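Local coordinates for possible acyl-[acyl-carrier protein] desaturase DESA2 (acyl-[acp] desaturase) (stearoyl-acp desaturase) (Mycobacterium tuberculosis, PDB 1ZA0) that may act as a di-iron acyl-[acyl-carrier-protein] desaturase in mycobacterial fatty acid biosynthesis, introducing double bonds into carrier-bound acyl chains, at residues 171-175 and 176-180; 248-251 and 252-255. One frame throughout, in Å; residues are numbered along the deposited sequence.

Contact 1: 171-175 and 176-180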
loop_
_atom_site.group_PDB
_atom_site.type_symbol
_atom_site.label_atom_id
_atom_site.label_comp_id
_atom_site.label_asym_id
_atom_site.label_seq_id
_atom_site.Cartn_x
_atom_site.Cartn_y
_atom_site.Cartn_z
ATOM N N ALA A 171 9.683 9.760 -4.396
ATOM C CA ALA A 171 10.084 11.072 -4.801
ATOM C C ALA A 171 11.187 11.623 -3.869
ATOM O O ALA A 171 11.844 12.531 -4.261
ATOM C CB ALA A 171 8.913 12.001 -4.843
ATOM N N GLN A 172 11.318 11.109 -2.647
ATOM C CA GLN A 172 12.312 11.562 -1.668
ATOM C C GLN A 172 13.552 10.685 -1.591
ATOM O O GLN A 172 14.485 11.026 -0.848
ATOM C CB GLN A 172 11.712 11.694 -0.265
ATOM C CG GLN A 172 10.662 12.811 -0.127
ATOM C CD GLN A 172 10.099 13.004 1.252
ATOM O OE1 GLN A 172 10.706 12.581 2.223
ATOM N NE2 GLN A 172 8.922 13.651 1.358
ATOM N N ILE A 173 13.575 9.579 -2.327
ATOM C CA ILE A 173 14.711 8.623 -2.304
ATOM C C ILE A 173 15.737 8.894 -3.392
ATOM O O ILE A 173 15.411 8.835 -4.552
ATOM C CB ILE A 173 14.213 7.140 -2.492
ATOM C CG1 ILE A 173 13.352 6.729 -1.303
ATOM C CG2 ILE A 173 15.367 6.189 -2.683
ATOM C CD1 ILE A 173 12.697 5.312 -1.459
ATOM N N GLU A 174 17.002 9.120 -3.008
ATOM C CA GLU A 174 18.021 9.429 -3.966
ATOM C C GLU A 174 18.790 8.194 -4.425
ATOM O O GLU A 174 19.240 8.095 -5.585
ATOM C CB GLU A 174 18.988 10.491 -3.387
ATOM C CG GLU A 174 18.311 11.801 -2.977
ATOM C CD GLU A 174 19.334 12.955 -2.921
ATOM O OE1 GLU A 174 20.551 12.682 -2.868
ATOM O OE2 GLU A 174 18.954 14.088 -3.067
ATOM N N GLU A 175 18.886 7.199 -3.549
ATOM C CA GLU A 175 19.462 5.937 -3.929
ATOM C C GLU A 175 18.622 5.304 -5.065
ATOM O O GLU A 175 17.453 4.960 -4.855
ATOM C CB GLU A 175 19.548 5.002 -2.718
ATOM C CG GLU A 175 20.567 3.876 -2.965
ATOM C CD GLU A 175 20.051 2.778 -3.882
ATOM O OE1 GLU A 175 19.140 1.992 -3.456
ATOM O OE2 GLU A 175 20.588 2.624 -4.984
ATOM N N PRO A 176 19.189 5.210 -6.256
ATOM C CA PRO A 176 18.454 4.838 -7.458
ATOM C C PRO A 176 17.832 3.414 -7.512
ATOM O O PRO A 176 16.766 3.332 -8.074
ATOM C CB PRO A 176 19.503 4.971 -8.539
ATOM C CG PRO A 176 20.849 4.630 -7.762
ATOM C CD PRO A 176 20.629 5.512 -6.566
ATOM N N ILE A 177 18.511 2.369 -7.032
ATOM C CA ILE A 177 17.926 1.030 -6.918
ATOM C C ILE A 177 16.645 1.064 -6.117
ATOM O O ILE A 177 15.611 0.692 -6.637
ATOM C CB ILE A 177 18.910 0.029 -6.300
ATOM C CG1 ILE A 177 20.233 -0.004 -7.085
ATOM C CG2 ILE A 177 18.296 -1.382 -6.322
ATOM C CD1 ILE A 177 20.017 -0.015 -8.515
ATOM N N LEU A 178 16.692 1.598 -4.899
ATOM C CA LEU A 178 15.521 1.712 -4.042
ATOM C C LEU A 178 14.431 2.612 -4.584
ATOM O O LEU A 178 13.214 2.296 -4.455
ATOM C CB LEU A 178 15.867 2.075 -2.629
ATOM C CG LEU A 178 14.695 2.046 -1.593
ATOM C CD1 LEU A 178 14.075 0.700 -1.264
ATOM C CD2 LEU A 178 15.066 2.673 -0.243
ATOM N N ALA A 179 14.852 3.687 -5.243
ATOM C CA ALA A 179 13.919 4.590 -5.858
ATOM C C ALA A 179 13.131 3.828 -6.936
ATOM O O ALA A 179 11.938 3.970 -7.014
ATOM C CB ALA A 179 14.617 5.815 -6.439
ATOM N N GLY A 180 13.813 3.045 -7.749
ATOM C CA GLY A 180 13.220 2.181 -8.743
ATOM C C GLY A 180 12.219 1.175 -8.196
ATOM O O GLY A 180 11.120 0.994 -8.738
#

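Contact 2: 248-251 and 252-255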
loop_
_atom_site.group_PDB
_atom_site.type_symbol
_atom_site.label_atom_id
_atom_site.label_comp_id
_atom_site.label_asym_id
_atom_site.label_seq_id
_atom_site.Cartn_x
_atom_site.Cartn_y
_atom_site.Cartn_z
ATOM N N PRO A 248 -2.449 15.078 7.409
ATOM C CA PRO A 248 -2.766 15.983 6.305
ATOM C C PRO A 248 -2.835 15.295 4.926
ATOM O O PRO A 248 -3.672 15.659 4.127
ATOM C CB PRO A 248 -1.595 16.995 6.316
ATOM C CG PRO A 248 -0.965 16.877 7.629
ATOM C CD PRO A 248 -1.166 15.444 8.036
ATOM N N GLN A 249 -1.914 14.377 4.639
ATOM C CA GLN A 249 -1.969 13.654 3.389
ATOM C C GLN A 249 -3.257 12.797 3.401
ATOM O O GLN A 249 -3.964 12.755 2.404
ATOM C CB GLN A 249 -0.720 12.809 3.178
ATOM C CG GLN A 249 0.505 13.625 2.833
ATOM C CD GLN A 249 1.166 14.349 4.031
ATOM O OE1 GLN A 249 1.077 13.919 5.176
ATOM N NE2 GLN A 249 1.793 15.473 3.745
ATOM N N LEU A 250 -3.607 12.214 4.547
ATOM C CA LEU A 250 -4.741 11.326 4.641
ATOM C C LEU A 250 -6.026 12.081 4.393
ATOM O O LEU A 250 -6.865 11.653 3.605
ATOM C CB LEU A 250 -4.767 10.664 5.997
ATOM C CG LEU A 250 -5.890 9.676 6.263
ATOM C CD1 LEU A 250 -5.907 8.509 5.239
ATOM C CD2 LEU A 250 -5.781 9.086 7.700
ATOM N N ARG A 251 -6.169 13.204 5.084
ATOM C CA ARG A 251 -7.289 14.116 4.903
ATOM C C ARG A 251 -7.424 14.530 3.420
ATOM O O ARG A 251 -8.447 14.343 2.807
ATOM C CB ARG A 251 -7.129 15.323 5.900
ATOM C CG ARG A 251 -8.367 16.257 6.055
ATOM C CD ARG A 251 -8.092 17.718 6.577
ATOM N NE ARG A 251 -7.489 18.571 5.527
ATOM C CZ ARG A 251 -7.802 19.845 5.255
ATOM N NH1 ARG A 251 -8.763 20.501 5.918
ATOM N NH2 ARG A 251 -7.146 20.474 4.282
ATOM N N GLN A 252 -6.384 15.037 2.801
ATOM C CA GLN A 252 -6.505 15.363 1.398
ATOM C C GLN A 252 -6.916 14.152 0.505
ATOM O O GLN A 252 -7.789 14.312 -0.348
ATOM C CB GLN A 252 -5.223 15.975 0.821
ATOM C CG GLN A 252 -5.406 16.774 -0.472
ATOM C CD GLN A 252 -6.559 17.806 -0.350
ATOM O OE1 GLN A 252 -6.465 18.701 0.476
ATOM N NE2 GLN A 252 -7.651 17.637 -1.140
ATOM N N LEU A 253 -6.284 12.982 0.651
ATOM C CA LEU A 253 -6.588 11.868 -0.298
ATOM C C LEU A 253 -8.035 11.393 -0.084
ATOM O O LEU A 253 -8.666 10.969 -1.023
ATOM C CB LEU A 253 -5.610 10.683 -0.228
ATOM C CG LEU A 253 -5.583 9.790 0.993
ATOM C CD1 LEU A 253 -6.626 8.670 0.900
ATOM C CD2 LEU A 253 -4.176 9.192 1.212
ATOM N N ILE A 254 -8.533 11.458 1.145
ATOM C CA ILE A 254 -9.907 11.101 1.397
ATOM C C ILE A 254 -10.879 12.034 0.620
ATOM O O ILE A 254 -11.822 11.579 0.023
ATOM C CB ILE A 254 -10.266 11.140 2.859
ATOM C CG1 ILE A 254 -9.609 10.010 3.629
ATOM C CG2 ILE A 254 -11.826 10.971 3.039
ATOM C CD1 ILE A 254 -9.525 10.301 5.175
ATOM N N SER A 255 -10.661 13.339 0.716
ATOM C CA SER A 255 -11.366 14.326 -0.106
ATOM C C SER A 255 -11.254 14.063 -1.606
ATOM O O SER A 255 -12.248 14.061 -2.296
ATOM C CB SER A 255 -10.814 15.722 0.199
ATOM O OG SER A 255 -11.507 16.722 -0.508
#

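Contact 1: 171-175 and 176-180
E175 turns its carboxylate back over the first turn of helix 176-206 and takes up two of that turn's backbone N-H groups, one on each oxygen. E175 OE1 accepts from the N of L178 at 2.9 Å, and E175 OE2 accepts from the N of I177, likewise at 2.9 Å. Both donors approach from above the carboxylate plane, nearly 50° out of it. The side chain gets there by a bend: CG is anti to the backbone N (chi1 -160°), which sets it beside the carbonyl carbon, and chi2 of -77° then brings E175 OE2 alongside the P176 ring, 3.4 Å from P176 CG. The backbone carbonyl of E175 starts the regular helical pattern, its O accepting from A179 N at 2.9 Å, and G180 N bonds in turn to P176 O.

Beneath this polar cap, I173 brings its two branches against the same turn. I173 CD1 meets CD2 of L178 at 3.7 Å, the two side chains crossing at about a right angle, while I173 CG2 rests 3.8 Å from the CB of A179. Further out, I65 of helix 63-77 touches both I173 and L178, and L61 touches both E175 and L178. Y117 of helix 95-121 packs on I177 and L178, and its OH is hydrogen-bonded to E175 OE1, giving that oxygen a second partner. With E175 as N-cap and P176 at the first helical position, where no backbone N-H is needed, the connection from helix 148-172 ends in a firmly capped start; the carboxylate's negative charge would probably be stabilised by the helix dipole as well as by these N-H groups.

Contact 2: 248-251 and 252-255
L250 and I254, four residues apart, lie on one side of helix 247-260, and their first torsions bring the side chains together. In L250 the CG stands opposite the backbone N (chi1 -179°), which places CG and CD1 beside the CD1 of I254, whose side chain reaches back along the helix. As a result I254 CD1 comes to 3.8 Å from L250 CG, the two side chains meeting at a slant. I254 CG1 also lies close over the carbonyl of L250, 3.2 Å from L250 O. L253 takes the rarer rotamer, with CG between the backbone N and the carbonyl carbon (chi1 69°), and this tucks L253 CG down onto its own helix, 3.5 Å from the O of L250. L253 CD1 is 4.4 Å from L250 CD1, a longer contact than that of I254.

Four consecutive i to i+4 backbone bonds run beneath these side chains. L253 N reaches Q249 O at 2.9 Å, and I254 N reaches L250 O at 3.0 Å. The bonds from Q252 N to P248 O and from S255 N to R251 O are slightly longer.

The faces of the helix differ in their surroundings. L250 and L253 press on C161 of helix 148-172 and on F245, with V164 also touching L253. On another side, Q252 NE2 is hydrogen-bonded to D256 OD1 and T274 OG1, and S255 OG to T274 N, so polar groups hold the C-terminal tail alongside. This is the pattern of an amphipathic alpha-helix packed against the outside of a bundle: its leucine face covers helix 148-172, which supplies the metal ligand E159, and the side chain of L253 is about 13 Å from the bound manganese ion, too far to belong to the site itself.

Both contacts are local and partly buried, and both involve helix 148-172, but at different places: contact 1 leaves its C-terminal end and enters helix 176-206, whereas contact 2 lies in helix 247-260 and packs on its side. Their centres are about 24 Å apart and they do not touch. Contact 1 marks a connection between two helices that carry metal ligands, and its chemistry is that of a helix start, with a charged side chain meeting backbone N-H groups. Contact 2 sits inside a helix, so its backbone bonds pair within the main chain, and the polar side chains Q252 and S255 bond to the C-terminal tail, Q252 also to D256. In each, buried aliphatic groups turn towards neighbouring helices while other residues remain exposed.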